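PDB 4FHO: internalin C2 from Listeria monocytogenes serotype 4b str. F2365, which belongs to the internalin family of leucine-rich repeat proteins and probably acts in adhesion to or invasion of host cells. Local coordinates for residues A[16-21]-A[65-70]; A[82-87]-A[96-101]; A[116-121]-A[129-134]; A[148-153]-A[162-167]. All coordinates share one frame; numbering follows the deposited sequence. Where two conformers were deposited one is given.

How the contacts relate
Contact 1 comes first in the chain. It brings the end of helix 15-18, in the N-terminal domain, onto the loop that runs between strands 51-53 and 73-75, and so closes a long excursion. The other three contacts close short loops within the leucine-rich repeats. Contacts 2 and 4 join a 3-10 segment to the strand that follows it. Contact 3 joins a strand to the 3-10 segment that follows it. All four lie in series; none nest or cross. Contact 1 touches contact 2 through Ile65 and Pro86. Contacts 2 and 3 meet along neighbouring strands 95-97 and 117-119, and contacts 3 and 4 touch through Ala132 and Pro152.

Contact 1 (A[16-21]-A[65-70]); sequences NVIFPD and IQYLNN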
loop_
_atom_site.group_PDB
_atom_site.type_symbol
_atom_site.label_atom_id
_atom_site.label_comp_id
_atom_site.label_asym_id
_atom_site.label_seq_id
_atom_site.Cartn_x
_atom_site.Cartn_y
_atom_site.Cartn_z
ATOM N N ASN A 16 13.500 -23.547 1.339
ATOM C CA ASN A 16 13.954 -22.911 2.609
ATOM C C ASN A 16 15.383 -22.333 2.612
ATOM O O ASN A 16 15.816 -21.803 3.634
ATOM C CB ASN A 16 13.710 -23.833 3.824
ATOM C CG ASN A 16 14.598 -25.080 3.849
ATOM O OD1 ASN A 16 15.295 -25.409 2.894
ATOM N ND2 ASN A 16 14.556 -25.784 4.965
ATOM N N VAL A 17 16.108 -22.477 1.497
ATOM C CA VAL A 17 17.395 -21.787 1.258
ATOM C C VAL A 17 17.106 -20.429 0.631
ATOM O O VAL A 17 17.587 -19.407 1.126
ATOM C CB VAL A 17 18.324 -22.577 0.302
ATOM C CG1 VAL A 17 19.543 -21.749 -0.120
ATOM C CG2 VAL A 17 18.776 -23.887 0.940
ATOM N N ILE A 18 16.341 -20.449 -0.467
ATOM C CA ILE A 18 15.910 -19.237 -1.203
ATOM C C ILE A 18 15.093 -18.304 -0.295
ATOM O O ILE A 18 15.338 -17.109 -0.270
ATOM C CB ILE A 18 15.028 -19.581 -2.437
ATOM C CG1 ILE A 18 15.753 -20.457 -3.462
ATOM C CG2 ILE A 18 14.569 -18.317 -3.164
ATOM C CD1 ILE A 18 14.781 -21.114 -4.420
ATOM N N PHE A 19 14.116 -18.867 0.424
ATOM C CA PHE A 19 13.241 -18.128 1.352
ATOM C C PHE A 19 13.587 -18.561 2.779
ATOM O O PHE A 19 13.021 -19.548 3.279
ATOM C CB PHE A 19 11.777 -18.403 1.042
ATOM C CG PHE A 19 11.364 -17.966 -0.328
ATOM C CD1 PHE A 19 10.891 -16.673 -0.547
ATOM C CD2 PHE A 19 11.452 -18.841 -1.416
ATOM C CE1 PHE A 19 10.505 -16.264 -1.821
ATOM C CE2 PHE A 19 11.075 -18.430 -2.694
ATOM C CZ PHE A 19 10.603 -17.136 -2.897
ATOM N N PRO A 20 14.551 -17.860 3.427
ATOM C CA PRO A 20 14.963 -18.297 4.774
ATOM C C PRO A 20 13.903 -18.178 5.880
ATOM O O PRO A 20 13.966 -18.927 6.840
ATOM C CB PRO A 20 16.207 -17.441 5.064
ATOM C CG PRO A 20 16.142 -16.308 4.112
ATOM C CD PRO A 20 15.494 -16.861 2.885
ATOM N N ASP A 21 12.932 -17.285 5.724
ATOM C CA ASP A 21 11.819 -17.180 6.671
ATOM C C ASP A 21 10.893 -18.411 6.537
ATOM O O ASP A 21 10.297 -18.578 5.481
ATOM C CB ASP A 21 11.027 -15.900 6.425
ATOM C CG ASP A 21 10.085 -15.586 7.539
ATOM O OD1 ASP A 21 9.030 -16.259 7.622
ATOM O OD2 ASP A 21 10.386 -14.652 8.321
ATOM N N ILE A 65 12.004 -13.105 -2.276
ATOM C CA ILE A 65 10.911 -12.519 -3.073
ATOM C C ILE A 65 11.404 -11.942 -4.401
ATOM O O ILE A 65 10.659 -11.983 -5.395
ATOM C CB ILE A 65 10.077 -11.477 -2.255
ATOM C CG1 ILE A 65 8.644 -11.387 -2.756
ATOM C CG2 ILE A 65 10.703 -10.093 -2.287
ATOM C CD1 ILE A 65 7.787 -12.525 -2.277
ATOM N N GLN A 66 12.658 -11.454 -4.427
ATOM C CA GLN A 66 13.286 -10.917 -5.637
ATOM C C GLN A 66 13.247 -11.854 -6.851
ATOM O O GLN A 66 13.270 -11.383 -7.991
ATOM C CB GLN A 66 14.742 -10.437 -5.362
ATOM C CG GLN A 66 15.780 -11.496 -5.019
ATOM C CD GLN A 66 15.974 -11.748 -3.535
ATOM O OE1 GLN A 66 15.012 -11.766 -2.760
ATOM N NE2 GLN A 66 17.226 -11.992 -3.137
ATOM N N TYR A 67 13.192 -13.169 -6.588
ATOM C CA TYR A 67 13.132 -14.203 -7.636
ATOM C C TYR A 67 11.728 -14.411 -8.197
ATOM O O TYR A 67 11.580 -15.046 -9.242
ATOM C CB TYR A 67 13.715 -15.540 -7.138
ATOM C CG TYR A 67 15.142 -15.427 -6.674
ATOM C CD1 TYR A 67 16.182 -15.226 -7.599
ATOM C CD2 TYR A 67 15.476 -15.495 -5.315
ATOM C CE1 TYR A 67 17.505 -15.079 -7.178
ATOM C CE2 TYR A 67 16.797 -15.387 -4.888
ATOM C CZ TYR A 67 17.810 -15.179 -5.824
ATOM O OH TYR A 67 19.113 -15.058 -5.401
ATOM N N LEU A 68 10.705 -13.881 -7.525
ATOM C CA LEU A 68 9.328 -13.989 -8.007
ATOM C C LEU A 68 9.063 -12.861 -9.028
ATOM O O LEU A 68 8.358 -11.892 -8.729
ATOM C CB LEU A 68 8.343 -14.002 -6.828
ATOM C CG LEU A 68 8.651 -15.001 -5.700
ATOM C CD1 LEU A 68 7.533 -14.964 -4.675
ATOM C CD2 LEU A 68 8.843 -16.416 -6.205
ATOM N N ASN A 69 9.616 -13.032 -10.239
ATOM C CA ASN A 69 9.589 -11.992 -11.300
ATOM C C ASN A 69 8.176 -11.561 -11.707
ATOM O O ASN A 69 7.918 -10.372 -11.855
ATOM C CB ASN A 69 10.351 -12.428 -12.560
ATOM C CG ASN A 69 11.823 -12.653 -12.310
ATOM O OD1 ASN A 69 12.557 -11.733 -11.930
ATOM N ND2 ASN A 69 12.264 -13.886 -12.510
ATOM N N ASN A 70 7.272 -12.534 -11.848
ATOM C CA ASN A 70 5.906 -12.300 -12.326
ATOM C C ASN A 70 4.866 -12.162 -11.201
ATOM O O ASN A 70 3.668 -12.284 -11.471
ATOM C CB ASN A 70 5.505 -13.421 -13.309
ATOM C CG ASN A 70 6.470 -13.532 -14.480
ATOM O OD1 ASN A 70 6.933 -12.522 -15.001
ATOM N ND2 ASN A 70 6.794 -14.760 -14.878
#
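Phe19 and Ile18 meet Leu68, Ile65 and Tyr67 in a mostly apolar, buried junction. Two apolar side-chain pairs carry it. Phe19 CZ lies 3.8 Å from Leu68 CD2, and the methyl sits at the ring edge, near the ring plane. Ile18 CG2 lies 3.7 Å from Tyr67 CD2 and comes to that ring obliquely. With CG1 turned anti to the carbonyl carbon (chi1 -60°), it is CG2, not CG1, that is left to meet the tyrosine ring.

A ring-to-backbone contact adds to these. Phe19 CE1 is 3.5 Å from Ile65 N, which lies at a slant to the ring. Within 65-70, Leu68 N bonds Ile65 O at 2.9 Å. Leu68 is the centre of an inverse gamma turn.

Leu46 of helix 43-47 also touches Phe19, Tyr67 and Leu68. Leu24 and Val28 of helix 22-31 reach Phe19 too. The contact thus belongs to the helical N-terminal cap of internalins, where it meets the first turns of the repeat domain. Apolar side chains carry most of the contact, and one ring also lies close to a backbone N. With no direct polar bond between the segments, the fit depends on shape and on exclusion of water.

Contact 2 (A[82-87]-A[96-101]); sequences TDLTPL and LELSGN
Leu84 places its CD1 methyl against Leu98 CD1, 3.8 Å away. Its other methyl, CD2, is 3.9 Å from the same Leu98 CD1, so one methyl of Leu98 rests against both branches of Leu84. The two side chains reach toward each other tip to tip. Leu87, three residues on, meets Leu96, two residues before Leu98, in the same way. Leu87 CD1 lies 4.0 Å from both Leu96 CD1 and Leu96 CD2. Leu96 has CG anti to its backbone N (chi1 -177°), and in this rotamer it presents both methyls to Leu87 CD1.

These leucines lie in the core of the leucine-rich repeat solenoid, between the loop after strand 73-75 and the next strand, 95-97. Residues 85-87 form a 3-10 segment across the core from that strand. Leu74 of strand 73-75 touches both Leu87 and Leu96. Ala108 lies against Leu84.

Polar bonds shape the two ends. After the strand, residues 98-101 make a type II beta turn, with Gly100 at positive phi. Asn101 ND2 gives a straight bond to Leu98 O, 2.9 Å long, in the plane of its own amide but well above the carbonyl plane. Asn101 N reaches Leu98 O from the same face. Asn101 ND2 also bonds Leu76 O, and Asn101 OD1 accepts from Ile81 N, a rung of the asparagine ladder of these repeats. In the other segment Asp83 OD1 forms an Asx turn. It accepts from Thr85 OG1 on the syn lone pair at 2.8 Å, and from Thr85 N above the carboxylate plane at 3.0 Å.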
loop_
_atom_site.group_PDB
_atom_site.type_symbol
_atom_site.label_atom_id
_atom_site.label_comp_id
_atom_site.label_asym_id
_atom_site.label_seq_id
_atom_site.Cartn_x
_atom_site.Cartn_y
_atom_site.Cartn_z
ATOM N N THR A 82 10.678 -5.625 8.495
ATOM C CA THR A 82 11.369 -4.331 8.633
ATOM C C THR A 82 12.100 -3.844 7.362
ATOM O O THR A 82 12.400 -2.658 7.266
ATOM C CB THR A 82 12.387 -4.399 9.789
ATOM O OG1 THR A 82 13.347 -5.436 9.538
ATOM C CG2 THR A 82 11.677 -4.714 11.111
ATOM N N ASP A 83 12.382 -4.744 6.408
ATOM C CA ASP A 83 13.231 -4.447 5.232
ATOM C C ASP A 83 12.490 -4.849 3.942
ATOM O O ASP A 83 12.197 -6.019 3.723
ATOM C CB ASP A 83 14.554 -5.212 5.341
ATOM C CG ASP A 83 15.534 -4.908 4.187
ATOM O OD1 ASP A 83 15.355 -3.918 3.454
ATOM O OD2 ASP A 83 16.502 -5.673 4.029
ATOM N N LEU A 84 12.221 -3.870 3.094
ATOM C CA LEU A 84 11.518 -4.077 1.823
ATOM C C LEU A 84 12.450 -4.149 0.620
ATOM O O LEU A 84 11.984 -4.242 -0.513
ATOM C CB LEU A 84 10.474 -2.966 1.637
ATOM C CG LEU A 84 9.379 -2.903 2.715
ATOM C CD1 LEU A 84 8.420 -1.770 2.406
ATOM C CD2 LEU A 84 8.634 -4.227 2.870
ATOM N N THR A 85 13.767 -4.165 0.862
ATOM C CA THR A 85 14.778 -4.208 -0.214
ATOM C C THR A 85 14.568 -5.328 -1.263
ATOM O O THR A 85 14.740 -5.071 -2.453
ATOM C CB THR A 85 16.216 -4.206 0.393
ATOM O OG1 THR A 85 16.419 -2.945 1.042
ATOM C CG2 THR A 85 17.302 -4.404 -0.664
ATOM N N PRO A 86 14.154 -6.547 -0.842
ATOM C CA PRO A 86 13.895 -7.629 -1.814
ATOM C C PRO A 86 12.786 -7.381 -2.859
ATOM O O PRO A 86 12.796 -8.042 -3.901
ATOM C CB PRO A 86 13.511 -8.803 -0.911
ATOM C CG PRO A 86 14.290 -8.559 0.329
ATOM C CD PRO A 86 14.147 -7.080 0.535
ATOM N N LEU A 87 11.865 -6.451 -2.579
ATOM C CA LEU A 87 10.852 -5.989 -3.555
ATOM C C LEU A 87 11.335 -5.050 -4.669
ATOM O O LEU A 87 10.608 -4.909 -5.654
ATOM C CB LEU A 87 9.691 -5.247 -2.844
ATOM C CG LEU A 87 8.842 -5.974 -1.827
ATOM C CD1 LEU A 87 7.796 -5.054 -1.222
ATOM C CD2 LEU A 87 8.184 -7.154 -2.511
ATOM N N LEU A 96 -0.028 -4.584 -3.231
ATOM C CA LEU A 96 0.938 -4.759 -2.131
ATOM C C LEU A 96 0.270 -4.409 -0.792
ATOM O O LEU A 96 -0.108 -3.268 -0.583
ATOM C CB LEU A 96 2.169 -3.889 -2.377
ATOM C CG LEU A 96 3.327 -3.976 -1.396
ATOM C CD1 LEU A 96 3.836 -5.406 -1.192
ATOM C CD2 LEU A 96 4.422 -3.054 -1.910
ATOM N N GLU A 97 0.110 -5.406 0.079
ATOM C CA GLU A 97 -0.552 -5.241 1.381
ATOM C C GLU A 97 0.475 -5.487 2.471
ATOM O O GLU A 97 0.894 -6.622 2.699
ATOM C CB GLU A 97 -1.740 -6.194 1.529
ATOM C CG GLU A 97 -2.874 -5.917 0.534
ATOM C CD GLU A 97 -4.017 -6.941 0.609
ATOM O OE1 GLU A 97 -4.319 -7.457 1.710
ATOM O OE2 GLU A 97 -4.623 -7.230 -0.440
ATOM N N LEU A 98 0.888 -4.403 3.124
ATOM C CA LEU A 98 1.911 -4.419 4.164
ATOM C C LEU A 98 1.439 -3.904 5.513
ATOM O O LEU A 98 2.270 -3.681 6.407
ATOM C CB LEU A 98 3.116 -3.624 3.663
ATOM C CG LEU A 98 3.910 -4.248 2.519
ATOM C CD1 LEU A 98 4.949 -3.245 2.059
ATOM C CD2 LEU A 98 4.560 -5.553 2.965
ATOM N N SER A 99 0.118 -3.752 5.667
ATOM C CA SER A 99 -0.535 -3.294 6.905
ATOM C C SER A 99 -0.018 -3.995 8.183
ATOM O O SER A 99 0.096 -5.208 8.204
ATOM C CB SER A 99 -2.057 -3.509 6.784
ATOM O OG SER A 99 -2.720 -3.333 8.029
ATOM N N GLY A 100 0.286 -3.218 9.222
ATOM C CA GLY A 100 0.733 -3.753 10.517
ATOM C C GLY A 100 2.226 -4.046 10.666
ATOM O O GLY A 100 2.673 -4.312 11.776
ATOM N N ASN A 101 2.999 -3.999 9.572
ATOM C CA ASN A 101 4.422 -4.288 9.611
ATOM C C ASN A 101 5.196 -3.072 10.102
ATOM O O ASN A 101 4.892 -1.969 9.690
ATOM C CB ASN A 101 4.967 -4.716 8.230
ATOM C CG ASN A 101 4.538 -6.117 7.843
ATOM O OD1 ASN A 101 5.136 -7.099 8.272
ATOM N ND2 ASN A 101 3.486 -6.216 7.033
#

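Contact 3 (A[116-121]-A[129-134]); sequences KTLDLT and TPLAGL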
loop_
_atom_site.group_PDB
_atom_site.type_symbol
_atom_site.label_atom_id
_atom_site.label_comp_id
_atom_site.label_asym_id
_atom_site.label_seq_id
_atom_site.Cartn_x
_atom_site.Cartn_y
_atom_site.Cartn_z
ATOM N N LYS A 116 -0.999 -0.604 -8.208
ATOM C CA LYS A 116 -2.357 -0.024 -8.263
ATOM C C LYS A 116 -3.023 0.067 -6.879
ATOM O O LYS A 116 -3.740 1.020 -6.627
ATOM C CB LYS A 116 -3.265 -0.845 -9.180
ATOM C CG LYS A 116 -2.932 -0.727 -10.662
ATOM C CD LYS A 116 -3.565 -1.872 -11.450
ATOM C CE LYS A 116 -4.185 -1.454 -12.766
ATOM N NZ LYS A 116 -5.045 -2.568 -13.250
ATOM N N THR A 117 -2.802 -0.921 -6.021
ATOM C CA THR A 117 -3.395 -0.959 -4.661
ATOM C C THR A 117 -2.264 -1.115 -3.654
ATOM O O THR A 117 -1.472 -2.064 -3.754
ATOM C CB THR A 117 -4.414 -2.106 -4.541
ATOM O OG1 THR A 117 -5.499 -1.888 -5.459
ATOM C CG2 THR A 117 -4.970 -2.279 -3.086
ATOM N N LEU A 118 -2.180 -0.176 -2.708
ATOM C CA LEU A 118 -1.128 -0.159 -1.700
ATOM C C LEU A 118 -1.723 0.044 -0.313
ATOM O O LEU A 118 -2.425 1.026 -0.094
ATOM C CB LEU A 118 -0.134 0.963 -2.016
ATOM C CG LEU A 118 1.052 1.166 -1.086
ATOM C CD1 LEU A 118 1.801 -0.147 -0.943
ATOM C CD2 LEU A 118 1.979 2.250 -1.636
ATOM N N ASP A 119 -1.470 -0.887 0.597
ATOM C CA ASP A 119 -1.944 -0.779 1.989
ATOM C C ASP A 119 -0.764 -0.633 2.944
ATOM O O ASP A 119 -0.039 -1.603 3.205
ATOM C CB ASP A 119 -2.814 -1.971 2.365
ATOM C CG ASP A 119 -3.513 -1.812 3.719
ATOM O OD1 ASP A 119 -3.229 -0.885 4.515
ATOM O OD2 ASP A 119 -4.374 -2.653 3.998
ATOM N N LEU A 120 -0.632 0.572 3.500
ATOM C CA LEU A 120 0.410 0.915 4.470
ATOM C C LEU A 120 -0.166 1.318 5.842
ATOM O O LEU A 120 0.481 2.037 6.618
ATOM C CB LEU A 120 1.326 2.007 3.894
ATOM C CG LEU A 120 2.079 1.644 2.615
ATOM C CD1 LEU A 120 2.707 2.917 2.060
ATOM C CD2 LEU A 120 3.109 0.529 2.837
ATOM N N THR A 121 -1.360 0.791 6.156
ATOM C CA THR A 121 -2.002 0.962 7.463
ATOM C C THR A 121 -1.094 0.486 8.607
ATOM O O THR A 121 -0.562 -0.582 8.522
ATOM C CB THR A 121 -3.349 0.210 7.516
ATOM O OG1 THR A 121 -4.194 0.664 6.430
ATOM C CG2 THR A 121 -4.041 0.414 8.875
ATOM N N THR A 129 6.802 10.615 0.900
ATOM C CA THR A 129 7.601 11.100 -0.226
ATOM C C THR A 129 7.963 10.027 -1.282
ATOM O O THR A 129 7.818 10.295 -2.481
ATOM C CB THR A 129 8.857 11.872 0.238
ATOM O OG1 THR A 129 8.503 12.854 1.212
ATOM C CG2 THR A 129 9.431 12.651 -0.914
ATOM N N PRO A 130 8.341 8.798 -0.859
ATOM C CA PRO A 130 8.603 7.730 -1.841
ATOM C C PRO A 130 7.429 7.303 -2.732
ATOM O O PRO A 130 7.660 6.687 -3.763
ATOM C CB PRO A 130 9.054 6.559 -0.955
ATOM C CG PRO A 130 9.679 7.227 0.227
ATOM C CD PRO A 130 8.685 8.327 0.495
ATOM N N LEU A 131 6.198 7.640 -2.365
ATOM C CA LEU A 131 5.031 7.276 -3.177
ATOM C C LEU A 131 4.814 8.180 -4.409
ATOM O O LEU A 131 4.059 7.794 -5.306
ATOM C CB LEU A 131 3.755 7.222 -2.302
ATOM C CG LEU A 131 3.813 6.438 -0.976
ATOM C CD1 LEU A 131 2.406 6.252 -0.395
ATOM C CD2 LEU A 131 4.508 5.087 -1.110
ATOM N N ALA A 132 5.469 9.348 -4.482
ATOM C CA ALA A 132 5.202 10.322 -5.578
ATOM C C ALA A 132 5.346 9.799 -7.012
ATOM O O ALA A 132 4.666 10.300 -7.907
ATOM C CB ALA A 132 6.039 11.583 -5.403
ATOM N N GLY A 133 6.198 8.789 -7.207
ATOM C CA GLY A 133 6.392 8.128 -8.516
ATOM C C GLY A 133 5.430 6.998 -8.877
ATOM O O GLY A 133 5.493 6.452 -9.993
ATOM N N LEU A 134 4.547 6.646 -7.945
ATOM C CA LEU A 134 3.595 5.531 -8.112
ATOM C C LEU A 134 2.341 6.045 -8.817
ATOM O O LEU A 134 1.242 6.083 -8.246
ATOM C CB LEU A 134 3.289 4.893 -6.761
ATOM C CG LEU A 134 4.495 4.453 -5.932
ATOM C CD1 LEU A 134 4.025 3.636 -4.734
ATOM C CD2 LEU A 134 5.513 3.670 -6.739
#
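In the leucine core of the repeat solenoid, Leu118 meets Leu131 and Leu134, and Leu120 meets Leu131. One methyl of Leu118 makes both of its contacts. Leu118 CD2 lies 3.8 Å from Leu131 CD2, with the two side chains slanted against each other. The same Leu118 CD2 lies 4.0 Å from Leu134 CD1, and here the side chains cross at about a right angle. Leu118 has CG anti to the backbone N (chi1 180°), and with this rotation CD2 is the branch directed at Leu131 and Leu134. Leu120 and Leu131 point tip to tip, with their CD1 methyls 4.2 Å apart. The two branches of Leu131 are thus shared out, CD1 to Leu120 and CD2 to Leu118.

Strand 117-119 is one of the parallel strands stacked along the solenoid, and 3-10 segment 129-131 lies across the core from it. Ile109 touches both Leu118 and Leu131. Leu140, on the next strand 139-141, also packs on Leu118.

Backbone bonds hold the 129-134 bend, among them Leu134 N to Leu131 O at 2.9 Å. At the end of the strand the chain makes an Asx turn. Asp119 OD1 takes two bonds from Thr121. The one from Thr121 N is 3.0 Å and comes nearly along the C-O axis of Asp119. The one from Thr121 OG1 is 2.6 Å and meets the syn side, a little out of the carboxylate plane. Tyr141 touches both Asp119 and Thr121.

Contact 4 (A[148-153]-A[162-167]); sequences TNISPL and LSIGNN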
loop_
_atom_site.group_PDB
_atom_site.type_symbol
_atom_site.label_atom_id
_atom_site.label_comp_id
_atom_site.label_asym_id
_atom_site.label_seq_id
_atom_site.Cartn_x
_atom_site.Cartn_y
_atom_site.Cartn_z
ATOM N N THR A 148 2.021 13.801 8.296
ATOM C CA THR A 148 1.614 15.200 8.320
ATOM C C THR A 148 1.385 15.725 6.903
ATOM O O THR A 148 0.328 16.249 6.615
ATOM C CB THR A 148 2.660 16.061 9.069
ATOM O OG1 THR A 148 3.962 15.862 8.500
ATOM C CG2 THR A 148 2.733 15.651 10.524
ATOM N N ASN A 149 2.356 15.533 6.014
ATOM C CA ASN A 149 2.382 16.167 4.693
ATOM C C ASN A 149 1.844 15.223 3.597
ATOM O O ASN A 149 2.355 14.127 3.449
ATOM C CB ASN A 149 3.832 16.594 4.382
ATOM C CG ASN A 149 3.950 17.523 3.186
ATOM O OD1 ASN A 149 2.958 18.025 2.651
ATOM N ND2 ASN A 149 5.181 17.786 2.781
ATOM N N ILE A 150 0.829 15.686 2.848
ATOM C CA ILE A 150 0.227 14.946 1.719
ATOM C C ILE A 150 0.777 15.449 0.363
ATOM O O ILE A 150 0.402 14.932 -0.695
ATOM C CB ILE A 150 -1.316 15.065 1.738
ATOM C CG1 ILE A 150 -1.912 14.547 3.045
ATOM C CG2 ILE A 150 -1.983 14.246 0.642
ATOM C CD1 ILE A 150 -3.428 14.571 3.006
ATOM N N SER A 151 1.700 16.424 0.372
ATOM C CA SER A 151 2.269 16.973 -0.886
ATOM C C SER A 151 2.704 15.920 -1.929
ATOM O O SER A 151 2.377 16.078 -3.106
ATOM C CB SER A 151 3.428 17.950 -0.614
ATOM O OG SER A 151 2.917 19.105 0.019
ATOM N N PRO A 152 3.370 14.824 -1.496
ATOM C CA PRO A 152 3.772 13.779 -2.444
ATOM C C PRO A 152 2.667 13.040 -3.191
ATOM O O PRO A 152 2.976 12.420 -4.197
ATOM C CB PRO A 152 4.551 12.798 -1.559
ATOM C CG PRO A 152 5.099 13.659 -0.480
ATOM C CD PRO A 152 3.930 14.534 -0.165
ATOM N N LEU A 153 1.418 13.093 -2.710
ATOM C CA LEU A 153 0.271 12.504 -3.415
ATOM C C LEU A 153 -0.314 13.324 -4.568
ATOM O O LEU A 153 -1.113 12.784 -5.338
ATOM C CB LEU A 153 -0.874 12.186 -2.433
ATOM C CG LEU A 153 -0.576 11.416 -1.153
ATOM C CD1 LEU A 153 -1.886 11.087 -0.445
ATOM C CD2 LEU A 153 0.223 10.156 -1.447
ATOM N N LEU A 162 -8.751 6.954 -1.171
ATOM C CA LEU A 162 -7.663 7.417 -0.298
ATOM C C LEU A 162 -8.134 7.369 1.147
ATOM O O LEU A 162 -9.110 8.020 1.496
ATOM C CB LEU A 162 -7.216 8.837 -0.656
ATOM C CG LEU A 162 -6.105 9.500 0.186
ATOM C CD1 LEU A 162 -4.827 8.652 0.237
ATOM C CD2 LEU A 162 -5.776 10.905 -0.303
ATOM N N SER A 163 -7.402 6.636 1.984
ATOM C CA SER A 163 -7.691 6.532 3.392
ATOM C C SER A 163 -6.484 7.048 4.172
ATOM O O SER A 163 -5.407 6.469 4.092
ATOM C CB SER A 163 -8.003 5.075 3.711
ATOM O OG SER A 163 -8.591 4.961 4.962
ATOM N N ILE A 164 -6.689 8.127 4.930
ATOM C CA ILE A 164 -5.644 8.813 5.705
ATOM C C ILE A 164 -6.048 9.071 7.165
ATOM O O ILE A 164 -5.456 9.920 7.831
ATOM C CB ILE A 164 -5.223 10.141 5.023
ATOM C CG1 ILE A 164 -6.425 11.069 4.808
ATOM C CG2 ILE A 164 -4.503 9.859 3.706
ATOM C CD1 ILE A 164 -6.034 12.499 4.490
ATOM N N GLY A 165 -7.001 8.293 7.683
ATOM C CA GLY A 165 -7.480 8.446 9.058
ATOM C C GLY A 165 -6.431 8.161 10.113
ATOM O O GLY A 165 -5.489 7.443 9.848
ATOM N N ASN A 166 -6.558 8.787 11.282
ATOM C CA ASN A 166 -5.591 8.646 12.387
ATOM C C ASN A 166 -4.158 8.992 11.958
ATOM O O ASN A 166 -3.263 8.151 11.996
ATOM C CB ASN A 166 -5.678 7.244 13.016
ATOM C CG ASN A 166 -7.051 6.945 13.577
ATOM O OD1 ASN A 166 -7.362 7.333 14.694
ATOM N ND2 ASN A 166 -7.872 6.262 12.806
ATOM N N ASN A 167 -3.995 10.203 11.439
ATOM C CA ASN A 167 -2.687 10.772 11.131
ATOM C C ASN A 167 -2.641 12.180 11.757
ATOM O O ASN A 167 -3.416 12.450 12.674
ATOM C CB ASN A 167 -2.466 10.707 9.605
ATOM C CG ASN A 167 -1.976 9.356 9.143
ATOM O OD1 ASN A 167 -0.854 8.997 9.423
ATOM N ND2 ASN A 167 -2.818 8.595 8.441
#
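Leu162, on strand 161-163, turns both branches onto one methyl of Leu153. Leu153 CD1 is 3.9 Å from Leu162 CD1, and CD2 of Leu162 is equally near. The side chains meet tip to tip. Leu162 has CG anti to its backbone N (chi1 178°), and in this rotamer both of its methyls face Leu153 CD1.

Ser163 OG bonds Asp143 OD2, in the loop that follows strand 139-141.

Ile164 points into the core again. Its CD1 lies 3.6 Å from Ile150 CD1, end to end. Ile150 has two conformers, so this pair holds for one of them and is tentative.

Beyond Gly165 and Asn166 comes Asn167. Asn167 ND2 gives a nearly straight bond (170°) to Ile164 O, 3.0 Å long. The oxygen is in the plane of the Asn167 amide, yet the N-H comes from above the carbonyl plane. Asn167 ND2 also bonds Leu142 O, and Asn189 ND2 bonds Ile164 O. These are successive rungs of the asparagine ladder of leucine-rich repeats. Asn167 OD1 accepts from Ile147 N, just before segment 148-153.

Across the core, Asn149 OD1 accepts from Ser151 N at 3.1 Å and Ser151 OG at 2.8 Å. This Asx turn leads into 3-10 segment 151-153.

Strand 161-163 runs parallel between 139-141 and 183-185. Leu140 of the first touches both Leu153 and Leu162, and Leu184 of the second packs on Leu162.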